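Local structure of 5'-tyrosyl-DNA phosphodiesterase (Caenorhabditis elegans, 4FVA) at residues 157-162 with 222-227; 147-152 with 175-180; 83-88 with 109-114; 136-141 with 170-175; 76-81 with 103-108. The protein belongs to the endonuclease/exonuclease/phosphatase family, with the two-sheet alpha/beta sandwich fold of DNase I-like proteins and a bound magnesium ion. All blocks are in the same frame, centred on the assembly; numbering follows the deposited sequence.

Contact 1: residues 157-162 with 222-227; sequences GALVFF and GPLDKV
Leu159 lies across Leu224 at about a right angle, their CD1 methyls 3.5 Å apart, where the two sheets of the DNase I-like alpha/beta sandwich face each other. Segment 157-162 leads into strand 159-163 of one sheet, and segment 222-227 leads into strand 226-232 at the edge of the other, so the two leucines meet between the layers near one end of the sandwich. Leu224 turns its CG anti to its carbonyl carbon (chi1 -60°), and from a CB already directed at the opposite segment this carries its CD1 to both methyls of Leu159. The CB of Leu159 does not point at the opposite segment; its isobutyl end swings over, with chi1 at -100°, well off a staggered position. Its second methyl, CD2, meets the ring of Pro223, where it reaches CD at 4.0 Å and approaches aslant. Gly222, whose CA is 4.5 Å from the CA of Leu159, brings the backbones closest together; its phi of 141° is open to glycine, and its CA lies 4.1 Å from Leu159 CD2. Around the leucines, Val14 of strand 13-20 touches both side chains, Leu118 of strand 118-126 touches Leu159, and Phe254 of strand 249-255 touches Leu224. The carbonyl oxygen of Leu224 accepts a hydrogen bond from Trp220 NE1. At the outer end of the contact, two backbone carbonyl oxygens of segment 157-162 approach the proline ring: Pro223 CD lies 3.8 Å from Gly157 O and equally far from Ala158 O.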
# COMPACT_ATOMS: atom_id res chain seq x y z
N GLY A 157 -14.08 0.59 17.75
CA GLY A 157 -15.05 0.74 16.70
C GLY A 157 -14.53 1.35 15.41
O GLY A 157 -15.26 1.41 14.42
N ALA A 158 -13.29 1.84 15.40
CA ALA A 158 -12.73 2.41 14.18
C ALA A 158 -12.26 1.35 13.18
O ALA A 158 -11.90 0.23 13.56
CB ALA A 158 -11.58 3.37 14.48
N LEU A 159 -12.25 1.72 11.90
CA LEU A 159 -11.59 0.90 10.89
C LEU A 159 -10.14 1.34 10.80
O LEU A 159 -9.86 2.54 10.66
CB LEU A 159 -12.24 1.11 9.52
CG LEU A 159 -13.25 0.09 9.01
CD1 LEU A 159 -13.68 0.44 7.59
CD2 LEU A 159 -12.64 -1.29 9.07
N VAL A 160 -9.22 0.40 10.92
CA VAL A 160 -7.80 0.71 10.80
C VAL A 160 -7.19 -0.14 9.67
O VAL A 160 -7.29 -1.38 9.68
CB VAL A 160 -7.04 0.45 12.13
CG1 VAL A 160 -5.58 0.80 11.98
CG2 VAL A 160 -7.66 1.26 13.27
N PHE A 161 -6.57 0.53 8.69
CA PHE A 161 -5.86 -0.17 7.62
C PHE A 161 -4.37 0.14 7.68
O PHE A 161 -3.96 1.31 7.58
CB PHE A 161 -6.41 0.21 6.23
CG PHE A 161 -7.86 -0.19 6.03
CD1 PHE A 161 -8.21 -1.53 5.95
CD2 PHE A 161 -8.86 0.77 5.96
CE1 PHE A 161 -9.53 -1.91 5.78
CE2 PHE A 161 -10.20 0.41 5.79
CZ PHE A 161 -10.53 -0.95 5.70
N PHE A 162 -3.56 -0.90 7.82
CA PHE A 162 -2.11 -0.72 7.79
C PHE A 162 -1.44 -1.60 6.75
O PHE A 162 -1.72 -2.80 6.68
CB PHE A 162 -1.49 -1.04 9.15
CG PHE A 162 -0.02 -1.26 9.08
CD1 PHE A 162 0.85 -0.19 8.85
CD2 PHE A 162 0.50 -2.53 9.17
CE1 PHE A 162 2.22 -0.40 8.76
CE2 PHE A 162 1.87 -2.75 9.08
CZ PHE A 162 2.73 -1.68 8.87
N GLY A 222 -11.24 -3.85 12.76
CA GLY A 222 -12.48 -3.10 12.72
C GLY A 222 -13.72 -3.93 12.50
O GLY A 222 -13.65 -5.16 12.42
N PRO A 223 -14.87 -3.25 12.41
CA PRO A 223 -16.21 -3.85 12.38
C PRO A 223 -16.52 -4.54 11.05
O PRO A 223 -17.61 -5.08 10.89
CB PRO A 223 -17.14 -2.65 12.57
CG PRO A 223 -16.35 -1.49 12.02
CD PRO A 223 -14.92 -1.78 12.37
N LEU A 224 -15.56 -4.56 10.13
CA LEU A 224 -15.75 -5.30 8.88
C LEU A 224 -14.98 -6.60 8.98
O LEU A 224 -13.76 -6.59 9.19
CB LEU A 224 -15.29 -4.46 7.69
CG LEU A 224 -16.02 -3.13 7.50
CD1 LEU A 224 -15.45 -2.32 6.34
CD2 LEU A 224 -17.51 -3.40 7.26
N ASP A 225 -15.68 -7.72 8.84
CA ASP A 225 -15.08 -9.02 9.11
C ASP A 225 -14.75 -9.85 7.87
O ASP A 225 -14.00 -10.82 7.96
CB ASP A 225 -15.98 -9.81 10.05
CG ASP A 225 -17.43 -9.40 9.94
OD1 ASP A 225 -18.10 -9.82 8.97
OD2 ASP A 225 -17.90 -8.65 10.82
N LYS A 226 -15.28 -9.44 6.73
CA LYS A 226 -15.01 -10.18 5.50
C LYS A 226 -14.16 -9.35 4.53
O LYS A 226 -14.20 -8.11 4.54
CB LYS A 226 -16.31 -10.63 4.83
CG LYS A 226 -17.06 -11.69 5.63
CD LYS A 226 -18.35 -12.08 4.92
CE LYS A 226 -19.43 -11.04 5.11
NZ LYS A 226 -20.78 -11.66 5.27
N VAL A 227 -13.39 -10.05 3.70
CA VAL A 227 -12.48 -9.38 2.78
C VAL A 227 -12.32 -10.18 1.49
O VAL A 227 -12.20 -11.40 1.52
CB VAL A 227 -11.10 -9.09 3.44
CG1 VAL A 227 -10.49 -10.37 3.97
CG2 VAL A 227 -10.14 -8.41 2.46

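Contact 2: residues 147-152 with 175-180; sequences KVREII and RVPDGV
Helix 134-154, which packs on the outer face of a sheet in the sandwich, is met here by the loop that runs from strand 159-163 to strand 181-182, with Arg149 laid against Pro177. The arginine side chain passes over the proline at an oblique angle: its NE is 3.5 Å from Pro177 CG, and its CB and CG also come close to that same carbon. With CG anti to the backbone N (chi1 -160°) and a bend at chi3, the chain brings the guanidinium to the backbone of Arg175. There NH1 makes a weak hydrogen bond of 3.0 Å to Arg175 O, which lies at the guanidinium edge, in its plane, but with an N-H...O angle of 128°. The stronger partner of Arg149 is Asp146, one helical turn earlier, and Arg175 forms a salt bridge to the same carboxylate; this shared acid probably offsets the closeness of the two positive groups, with Arg149 NH1 4.3 Å from Arg175 NE. Deeper in, Val180 points a single methyl, CG2, between two helix residues, 3.6 Å from Ile152 CD1 and 3.9 Å from Val148 CG1. Val180 closes a type II beta turn begun at Pro177, with Gly179 in the left-handed third position (phi 99°) and a bond from Val180 N to Pro177 O, the chain reversal characteristic of this turn.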
# COMPACT_ATOMS: atom_id res chain seq x y z
N LYS A 147 1.94 1.04 16.97
CA LYS A 147 1.14 2.20 16.64
C LYS A 147 -0.30 1.81 16.33
O LYS A 147 -1.24 2.46 16.79
CB LYS A 147 1.78 2.95 15.47
CG LYS A 147 1.07 4.24 15.07
CD LYS A 147 0.99 5.21 16.24
CE LYS A 147 0.52 6.59 15.80
NZ LYS A 147 -0.79 6.56 15.08
N VAL A 148 -0.46 0.75 15.55
CA VAL A 148 -1.78 0.18 15.27
C VAL A 148 -2.49 -0.26 16.54
O VAL A 148 -3.66 0.04 16.74
CB VAL A 148 -1.69 -1.00 14.26
CG1 VAL A 148 -3.00 -1.79 14.20
CG2 VAL A 148 -1.32 -0.49 12.87
N ARG A 149 -1.77 -0.97 17.41
CA ARG A 149 -2.34 -1.43 18.67
C ARG A 149 -2.88 -0.23 19.46
O ARG A 149 -4.00 -0.26 19.96
CB ARG A 149 -1.28 -2.18 19.49
CG ARG A 149 -1.82 -3.11 20.58
CD ARG A 149 -0.68 -3.93 21.21
NE ARG A 149 0.11 -4.65 20.21
CZ ARG A 149 1.35 -4.31 19.87
NH1 ARG A 149 2.01 -4.99 18.93
NH2 ARG A 149 1.95 -3.28 20.47
N GLU A 150 -2.07 0.82 19.58
CA GLU A 150 -2.49 2.05 20.26
C GLU A 150 -3.72 2.72 19.61
O GLU A 150 -4.67 3.09 20.30
CB GLU A 150 -1.33 3.05 20.32
CG GLU A 150 -1.67 4.34 21.03
CD GLU A 150 -0.46 5.26 21.15
OE1 GLU A 150 0.30 5.37 20.16
OE2 GLU A 150 -0.28 5.85 22.23
N ILE A 151 -3.71 2.87 18.28
CA ILE A 151 -4.83 3.51 17.59
C ILE A 151 -6.11 2.75 17.88
O ILE A 151 -7.16 3.35 18.14
CB ILE A 151 -4.56 3.60 16.06
CG1 ILE A 151 -3.55 4.72 15.79
CG2 ILE A 151 -5.86 3.88 15.27
CD1 ILE A 151 -3.07 4.78 14.34
N ILE A 152 -6.03 1.42 17.80
CA ILE A 152 -7.18 0.56 18.06
C ILE A 152 -7.71 0.75 19.49
O ILE A 152 -8.91 0.87 19.71
CB ILE A 152 -6.78 -0.91 17.85
CG1 ILE A 152 -6.53 -1.18 16.36
CG2 ILE A 152 -7.82 -1.84 18.44
CD1 ILE A 152 -5.85 -2.53 16.09
N ARG A 175 5.07 -9.08 16.34
CA ARG A 175 3.94 -8.92 17.24
C ARG A 175 2.70 -8.27 16.61
O ARG A 175 2.42 -7.09 16.83
CB ARG A 175 4.40 -8.14 18.47
CG ARG A 175 5.05 -6.78 18.15
CD ARG A 175 5.83 -6.25 19.36
NE ARG A 175 6.31 -4.88 19.24
CZ ARG A 175 7.47 -4.52 18.67
NH1 ARG A 175 8.28 -5.45 18.16
NH2 ARG A 175 7.82 -3.24 18.62
N VAL A 176 1.95 -9.08 15.86
CA VAL A 176 0.67 -8.67 15.30
C VAL A 176 -0.42 -8.79 16.37
O VAL A 176 -0.59 -9.86 16.96
CB VAL A 176 0.28 -9.57 14.11
CG1 VAL A 176 -1.14 -9.26 13.63
CG2 VAL A 176 1.30 -9.43 12.98
N PRO A 177 -1.13 -7.70 16.66
CA PRO A 177 -2.14 -7.78 17.72
C PRO A 177 -3.29 -8.71 17.34
O PRO A 177 -3.63 -8.82 16.16
CB PRO A 177 -2.65 -6.34 17.84
CG PRO A 177 -1.57 -5.50 17.25
CD PRO A 177 -0.97 -6.32 16.15
N ASP A 178 -3.87 -9.38 18.32
CA ASP A 178 -5.07 -10.16 18.09
C ASP A 178 -6.16 -9.15 17.68
O ASP A 178 -6.21 -8.06 18.23
CB ASP A 178 -5.45 -10.93 19.35
CG ASP A 178 -4.42 -12.01 19.70
OD1 ASP A 178 -3.55 -12.31 18.84
OD2 ASP A 178 -4.46 -12.54 20.83
N GLY A 179 -7.00 -9.50 16.72
CA GLY A 179 -7.96 -8.53 16.21
C GLY A 179 -7.50 -7.89 14.91
O GLY A 179 -8.32 -7.38 14.12
N VAL A 180 -6.18 -7.89 14.69
CA VAL A 180 -5.59 -7.41 13.44
C VAL A 180 -5.31 -8.61 12.53
O VAL A 180 -4.58 -9.52 12.93
CB VAL A 180 -4.26 -6.64 13.66
CG1 VAL A 180 -3.65 -6.25 12.31
CG2 VAL A 180 -4.48 -5.41 14.53

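Contact 3: residues 83-88 with 109-114; sequences ILVSKM and QILEGS. With EDO (1,2-ethanediol), chain H.
Ile83 and Gln109 approach from opposite directions, and Ile83 CG1 comes within 3.4 Å of Gln109 OE1. The CD1 methyl of the isoleucine lies against the glutamine stem, 3.7 Å from Gln109 CG, and continues toward Leu111, whose side chain slides past that of Ile83. Two residues on from Ile83, Val85 meets Leu111 tip to tip, with Val85 CG1 3.8 Å from Leu111 CD2. The CG of Leu111 is anti to the backbone N (chi1 -166°), which extends the side chain toward the valine. Gln109 is fixed by second-shell bonds: OE1 pairs with Thr81 OG1, while NE2 has Tyr71 O and His94 NE2 as partners, so both ends of this buried amide are satisfied. At the outer end, Ser86 OG accepts from Met88 N at 3.0 Å in an ST turn, and donates weakly to O2 of a 1,2-ethanediol, probably from the crystallisation liquor. Strands 80-86 and 107-115 belong to different sheets, and their axes here run 9.1 Å apart at only 15°, as layers of a sandwich. Strand 68-72 borders the interface through Tyr71, strand 90-98 through Val91 and His94, and strand 118-126 through Leu122 and Asn124, while Phe49 of strand 47-53 touches Ile83.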
# COMPACT_ATOMS: atom_id res chain seq x y z
N ILE A 83 -1.17 8.71 -0.12
CA ILE A 83 -2.46 8.12 0.20
C ILE A 83 -3.51 8.94 -0.54
O ILE A 83 -3.55 10.17 -0.41
CB ILE A 83 -2.74 8.14 1.72
CG1 ILE A 83 -1.64 7.39 2.48
CG2 ILE A 83 -4.14 7.55 2.05
CD1 ILE A 83 -1.82 7.39 3.99
N LEU A 84 -4.32 8.26 -1.35
CA LEU A 84 -5.40 8.93 -2.07
C LEU A 84 -6.72 8.43 -1.52
O LEU A 84 -6.91 7.21 -1.39
CB LEU A 84 -5.33 8.67 -3.58
CG LEU A 84 -4.14 9.22 -4.38
CD1 LEU A 84 -2.85 8.42 -4.10
CD2 LEU A 84 -4.45 9.24 -5.87
N VAL A 85 -7.63 9.36 -1.22
CA VAL A 85 -8.94 9.01 -0.71
C VAL A 85 -10.06 9.71 -1.47
O VAL A 85 -9.88 10.77 -2.06
CB VAL A 85 -9.09 9.34 0.79
CG1 VAL A 85 -8.09 8.51 1.65
CG2 VAL A 85 -8.90 10.84 1.01
N SER A 86 -11.23 9.09 -1.45
CA SER A 86 -12.44 9.71 -1.97
C SER A 86 -12.59 11.14 -1.46
O SER A 86 -12.14 11.46 -0.36
CB SER A 86 -13.65 8.89 -1.53
OG SER A 86 -14.84 9.61 -1.78
N LYS A 87 -13.18 12.01 -2.27
CA LYS A 87 -13.41 13.39 -1.83
C LYS A 87 -14.40 13.44 -0.67
O LYS A 87 -14.52 14.47 0.01
CB LYS A 87 -13.86 14.28 -2.99
CG LYS A 87 -12.73 14.63 -3.92
CD LYS A 87 -13.22 15.04 -5.27
CE LYS A 87 -12.06 15.61 -6.08
NZ LYS A 87 -11.32 16.61 -5.27
N MET A 88 -15.11 12.33 -0.46
CA MET A 88 -16.04 12.21 0.66
C MET A 88 -15.34 11.88 1.98
O MET A 88 -15.96 11.93 3.05
CB MET A 88 -17.12 11.18 0.36
CG MET A 88 -18.38 11.75 -0.28
SD MET A 88 -19.57 10.44 -0.65
CE MET A 88 -18.96 9.09 0.37
N GLN A 109 3.19 6.92 7.14
CA GLN A 109 2.28 7.99 6.73
C GLN A 109 0.89 7.66 7.25
O GLN A 109 0.33 6.62 6.91
CB GLN A 109 2.26 8.13 5.21
CG GLN A 109 1.33 9.24 4.69
CD GLN A 109 1.29 9.31 3.18
OE1 GLN A 109 1.59 8.31 2.50
NE2 GLN A 109 0.92 10.47 2.63
N ILE A 110 0.33 8.54 8.08
CA ILE A 110 -0.95 8.26 8.72
C ILE A 110 -1.98 9.29 8.33
O ILE A 110 -1.77 10.49 8.54
CB ILE A 110 -0.82 8.22 10.27
CG1 ILE A 110 0.17 7.13 10.68
CG2 ILE A 110 -2.16 7.89 10.92
CD1 ILE A 110 0.51 7.14 12.19
N LEU A 111 -3.08 8.84 7.73
CA LEU A 111 -4.18 9.75 7.44
C LEU A 111 -5.37 9.28 8.26
O LEU A 111 -5.82 8.13 8.13
CB LEU A 111 -4.53 9.77 5.95
CG LEU A 111 -5.43 10.91 5.44
CD1 LEU A 111 -4.66 12.24 5.42
CD2 LEU A 111 -6.01 10.61 4.05
N GLU A 112 -5.87 10.17 9.10
CA GLU A 112 -7.00 9.89 9.98
C GLU A 112 -8.19 10.71 9.51
O GLU A 112 -8.04 11.91 9.21
CB GLU A 112 -6.65 10.28 11.42
CG GLU A 112 -7.81 10.19 12.40
CD GLU A 112 -7.49 10.80 13.76
OE1 GLU A 112 -6.30 10.94 14.10
OE2 GLU A 112 -8.45 11.19 14.46
N GLY A 113 -9.36 10.09 9.44
CA GLY A 113 -10.54 10.82 9.04
C GLY A 113 -11.76 9.96 9.25
O GLY A 113 -11.79 9.10 10.12
N SER A 114 -12.79 10.22 8.47
CA SER A 114 -13.98 9.38 8.50
C SER A 114 -14.68 9.43 7.15
O SER A 114 -14.55 10.41 6.40
CB SER A 114 -14.92 9.80 9.63
OG SER A 114 -15.49 11.06 9.35
C1 EDO H . -13.29 7.45 -6.59
O1 EDO H . -13.38 8.86 -6.84
C2 EDO H . -13.74 7.18 -5.15
O2 EDO H . -14.59 8.25 -4.71

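Contact 4: residues 136-141 with 170-175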
# COMPACT_ATOMS: atom_id res chain seq x y z
N GLN A 136 16.67 -3.26 10.58
CA GLN A 136 15.87 -2.04 10.54
C GLN A 136 14.43 -2.35 10.18
O GLN A 136 13.50 -1.78 10.77
CB GLN A 136 16.42 -1.04 9.52
CG GLN A 136 17.83 -0.53 9.77
CD GLN A 136 18.88 -1.38 9.08
OE1 GLN A 136 18.85 -2.62 9.12
NE2 GLN A 136 19.80 -0.71 8.39
N ARG A 137 14.24 -3.25 9.21
CA ARG A 137 12.89 -3.56 8.74
C ARG A 137 12.04 -4.20 9.84
O ARG A 137 10.88 -3.83 10.03
CB ARG A 137 12.95 -4.46 7.50
CG ARG A 137 11.61 -5.03 7.08
CD ARG A 137 11.70 -5.61 5.67
NE ARG A 137 12.67 -6.70 5.56
CZ ARG A 137 13.89 -6.56 5.05
NH1 ARG A 137 14.29 -5.38 4.60
NH2 ARG A 137 14.72 -7.60 4.99
N CYS A 138 12.61 -5.15 10.57
CA CYS A 138 11.86 -5.83 11.62
C CYS A 138 11.49 -4.88 12.74
O CYS A 138 10.41 -4.98 13.33
CB CYS A 138 12.65 -7.03 12.17
SG CYS A 138 12.76 -8.42 11.06
N ALA A 139 12.38 -3.94 13.05
CA ALA A 139 12.07 -2.94 14.07
C ALA A 139 10.95 -2.02 13.61
O ALA A 139 10.07 -1.66 14.39
CB ALA A 139 13.32 -2.13 14.41
N GLN A 140 10.99 -1.62 12.34
CA GLN A 140 9.96 -0.74 11.80
C GLN A 140 8.59 -1.43 11.86
O GLN A 140 7.61 -0.82 12.27
CB GLN A 140 10.31 -0.31 10.38
CG GLN A 140 11.53 0.62 10.32
CD GLN A 140 12.09 0.76 8.91
OE1 GLN A 140 11.58 0.17 7.95
NE2 GLN A 140 13.17 1.54 8.79
N PHE A 141 8.54 -2.69 11.43
CA PHE A 141 7.28 -3.43 11.46
C PHE A 141 6.70 -3.48 12.88
O PHE A 141 5.51 -3.24 13.09
CB PHE A 141 7.47 -4.84 10.90
CG PHE A 141 6.19 -5.62 10.77
CD1 PHE A 141 5.42 -5.53 9.61
CD2 PHE A 141 5.74 -6.42 11.81
CE1 PHE A 141 4.22 -6.24 9.49
CE2 PHE A 141 4.55 -7.13 11.70
CZ PHE A 141 3.79 -7.04 10.54
N ASP A 170 8.26 -13.94 5.45
CA ASP A 170 7.30 -14.31 6.50
C ASP A 170 7.88 -14.50 7.91
O ASP A 170 7.23 -14.19 8.91
CB ASP A 170 6.47 -15.53 6.10
CG ASP A 170 5.16 -15.14 5.43
OD1 ASP A 170 4.22 -14.74 6.15
OD2 ASP A 170 5.07 -15.24 4.18
N GLU A 171 9.10 -15.03 7.99
CA GLU A 171 9.73 -15.27 9.28
C GLU A 171 10.04 -13.95 10.00
O GLU A 171 10.42 -13.95 11.17
CB GLU A 171 11.02 -16.06 9.10
CG GLU A 171 12.08 -15.34 8.29
CD GLU A 171 11.72 -15.24 6.81
OE1 GLU A 171 10.57 -15.57 6.45
OE2 GLU A 171 12.60 -14.84 6.02
N GLU A 172 9.92 -12.84 9.28
CA GLU A 172 10.20 -11.52 9.86
C GLU A 172 9.01 -10.91 10.61
O GLU A 172 9.18 -9.96 11.38
CB GLU A 172 10.71 -10.55 8.79
CG GLU A 172 12.06 -10.92 8.19
CD GLU A 172 12.49 -9.99 7.05
OE1 GLU A 172 11.61 -9.36 6.41
OE2 GLU A 172 13.71 -9.89 6.79
N VAL A 173 7.81 -11.45 10.39
CA VAL A 173 6.59 -10.89 11.00
C VAL A 173 6.55 -11.15 12.50
O VAL A 173 6.62 -12.31 12.94
CB VAL A 173 5.31 -11.49 10.38
CG1 VAL A 173 4.09 -11.14 11.22
CG2 VAL A 173 5.15 -11.02 8.94
N SER A 174 6.45 -10.08 13.28
CA SER A 174 6.50 -10.16 14.74
C SER A 174 5.14 -10.02 15.41
O SER A 174 4.19 -10.74 15.09
CB SER A 174 7.43 -9.08 15.31
OG SER A 174 6.83 -7.80 15.25
N ARG A 175 5.07 -9.08 16.34
CA ARG A 175 3.94 -8.92 17.24
C ARG A 175 2.70 -8.27 16.61
O ARG A 175 2.42 -7.09 16.83
CB ARG A 175 4.40 -8.14 18.47
CG ARG A 175 5.05 -6.78 18.15
CD ARG A 175 5.83 -6.25 19.36
NE ARG A 175 6.31 -4.88 19.24
CZ ARG A 175 7.47 -4.52 18.67
NH1 ARG A 175 8.28 -5.45 18.16
NH2 ARG A 175 7.82 -3.24 18.62
O HOH W 1 10.69 -2.15 17.53
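Glu172 OE1 is gripped by Arg137 NE at 3.0 Å in a nearly straight bond (171°) and also accepts from Arg169 N. Its sister oxygen OE2 takes Arg137 NH2 at 3.1 Å through its syn lone pair and has a salt bridge to Arg134 NE besides. Arg137 thus holds the carboxylate side-on with NE and NH2, one nitrogen to each oxygen, although the two flat groups are turned 38° apart and NE meets OE1 on its syn side from out of the carboxylate plane. The remaining nitrogen, NH1, is tied to Glu128 O and Thr130 O, so this buried guanidinium is fixed in rotation. Next to it Cys138 SG rests on the aliphatic part of the glutamate, 3.7 Å from Glu172 CB. A turn further along the helix, Phe141 has CG anti to its backbone N (chi1 -174°) and extends across to the loop, its CE2 4.1 Å from Val173 CG1, with Ser174 OG at the ring edge. Water 1 bridges Ala139 O and Arg175 NH2. The bidentate, side-on arginine-carboxylate pair is a classic salt bridge, here joining helix 134-154 to the 3-10 turn at 170-172 in the DNase I-like fold.

Contact 5: residues 76-81 with 103-108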
# COMPACT_ATOMS: atom_id res chain seq x y z
N GLY A 76 9.06 16.09 -3.00
CA GLY A 76 10.34 16.77 -3.19
C GLY A 76 11.55 15.96 -2.74
O GLY A 76 12.68 16.25 -3.13
N CYS A 77 11.32 14.95 -1.89
CA CYS A 77 12.37 14.00 -1.53
C CYS A 77 12.66 13.09 -2.73
O CYS A 77 11.89 13.10 -3.70
CB CYS A 77 11.93 13.19 -0.31
SG CYS A 77 13.05 11.89 0.31
N GLN A 78 13.74 12.32 -2.69
CA GLN A 78 14.07 11.44 -3.84
C GLN A 78 12.88 10.54 -4.23
O GLN A 78 12.57 10.37 -5.42
CB GLN A 78 15.29 10.59 -3.53
CG GLN A 78 15.79 9.74 -4.71
CD GLN A 78 16.77 8.67 -4.29
OE1 GLN A 78 17.19 8.63 -3.13
NE2 GLN A 78 17.12 7.77 -5.21
N TYR A 79 12.25 9.92 -3.23
CA TYR A 79 11.01 9.17 -3.44
C TYR A 79 10.19 9.15 -2.15
O TYR A 79 10.72 9.44 -1.08
CB TYR A 79 11.29 7.76 -3.98
CG TYR A 79 12.15 6.92 -3.08
CD1 TYR A 79 13.50 7.18 -2.93
CD2 TYR A 79 11.60 5.83 -2.40
CE1 TYR A 79 14.30 6.39 -2.11
CE2 TYR A 79 12.38 5.04 -1.57
CZ TYR A 79 13.73 5.32 -1.43
OH TYR A 79 14.51 4.52 -0.62
N TYR A 80 8.90 8.87 -2.25
CA TYR A 80 8.02 9.05 -1.10
C TYR A 80 6.73 8.25 -1.31
O TYR A 80 6.62 7.50 -2.29
CB TYR A 80 7.73 10.55 -0.88
CG TYR A 80 7.41 11.30 -2.17
CD1 TYR A 80 6.10 11.40 -2.64
CD2 TYR A 80 8.41 11.90 -2.92
CE1 TYR A 80 5.80 12.06 -3.83
CE2 TYR A 80 8.13 12.58 -4.10
CZ TYR A 80 6.83 12.65 -4.56
OH TYR A 80 6.54 13.33 -5.73
N THR A 81 5.80 8.35 -0.37
CA THR A 81 4.56 7.59 -0.50
C THR A 81 3.37 8.53 -0.69
O THR A 81 3.50 9.75 -0.55
CB THR A 81 4.32 6.67 0.70
OG1 THR A 81 4.18 7.46 1.89
CG2 THR A 81 5.50 5.71 0.87
N GLY A 103 17.86 4.57 6.77
CA GLY A 103 18.80 5.28 5.92
C GLY A 103 18.17 5.58 4.56
O GLY A 103 18.85 6.07 3.65
N MET A 104 16.87 5.33 4.43
CA MET A 104 16.19 5.43 3.14
C MET A 104 14.96 6.36 3.14
O MET A 104 14.04 6.22 2.32
CB MET A 104 15.82 4.01 2.66
CG MET A 104 17.02 3.09 2.50
SD MET A 104 16.54 1.41 2.01
CE MET A 104 18.07 0.52 2.35
N TYR A 105 14.97 7.32 4.07
CA TYR A 105 13.91 8.34 4.22
C TYR A 105 12.53 7.71 4.40
O TYR A 105 11.53 8.30 3.99
CB TYR A 105 13.84 9.28 3.01
CG TYR A 105 15.17 9.68 2.42
CD1 TYR A 105 16.09 10.43 3.14
CD2 TYR A 105 15.49 9.32 1.11
CE1 TYR A 105 17.31 10.79 2.57
CE2 TYR A 105 16.70 9.67 0.54
CZ TYR A 105 17.60 10.41 1.27
OH TYR A 105 18.81 10.76 0.70
N ARG A 106 12.48 6.52 5.00
CA ARG A 106 11.22 5.80 5.12
C ARG A 106 10.39 6.34 6.27
O ARG A 106 10.94 6.78 7.30
CB ARG A 106 11.46 4.30 5.25
CG ARG A 106 12.30 3.71 4.10
CD ARG A 106 11.69 4.01 2.71
NE ARG A 106 12.61 3.60 1.64
CZ ARG A 106 12.74 2.35 1.22
NH1 ARG A 106 12.00 1.40 1.78
NH2 ARG A 106 13.60 2.04 0.24
N THR A 107 9.07 6.27 6.11
CA THR A 107 8.14 6.94 7.00
C THR A 107 6.91 6.08 7.24
O THR A 107 6.60 5.18 6.45
CB THR A 107 7.65 8.27 6.36
OG1 THR A 107 7.06 7.97 5.08
CG2 THR A 107 8.81 9.26 6.16
N LEU A 108 6.20 6.39 8.31
CA LEU A 108 4.86 5.84 8.49
C LEU A 108 3.93 7.00 8.24
O LEU A 108 3.91 7.97 9.01
CB LEU A 108 4.68 5.29 9.90
CG LEU A 108 3.31 4.69 10.24
CD1 LEU A 108 2.98 3.60 9.24
CD2 LEU A 108 3.36 4.10 11.65
O HOH W 2 11.72 7.12 1.04
O HOH W 3 10.39 9.86 1.98
O HOH W 4 5.20 6.19 4.07
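Arg106 donates twice to Tyr79 OH, from NH2 at 2.8 Å and from NE at 3.1 Å, with the phenol oxygen at the edge of the guanidinium and in its plane. The tyrosine ring stands steeply to that plane, at 73°, so the two nitrogens converge on a single oxygen without stacking. A bend at chi2 (-55°) folds the arginine back, and NE also makes a weak bond to Met104 O of its own segment. Further bonds steady the guanidinium: NH2 to Ser129 OG and NH1 to His126 O. Waters 2 and 3 lie between Tyr79 O and the carbonyls of Met104 and Tyr105. Water 4 donates to Thr81 OG1 and Thr107 O and accepts from Thr107 OG1; Thr81 OG1 is also bonded to Gln109 OE1. These loops lead into strands 80-86 and 107-115, one from each sheet of the DNase I-like sandwich, on the side where the magnesium ion is bound; Tyr79 also touches Glu52, a residue of the metal site. Away from the polar pair, Cys77 SG makes a sulfur-aromatic contact oblique to the Tyr105 ring, 4.1 Å from its centroid and 33° off the normal. Gln78 OE1 approaches the edge of that ring, 3.8 Å from Tyr105 CE2.

How the contacts relate
Contacts 3 and 5 follow the same two strands, 80-86 and 107-115, their centres about 19 Å apart, and meet where Gln109 OE1 lies 2.8 Å from Thr81 OG1. Contact 1 bridges the same two sheets through other strands. The centres of contacts 2 and 4 are about 14 Å apart along helix 134-154, and the two share Arg175 of the loop it packs on. That helix joins contacts 1 and 2, with Val160 CG2 3.8 Å from Ile151 CG2, and Phe162 reaches on to Phe141 of contact 4 and Leu108 of contact 5. Contact 5 is nearer the metal than contact 4: the Tyr79 side chain is about 8 Å from the magnesium ion, against about 14 Å for Arg137.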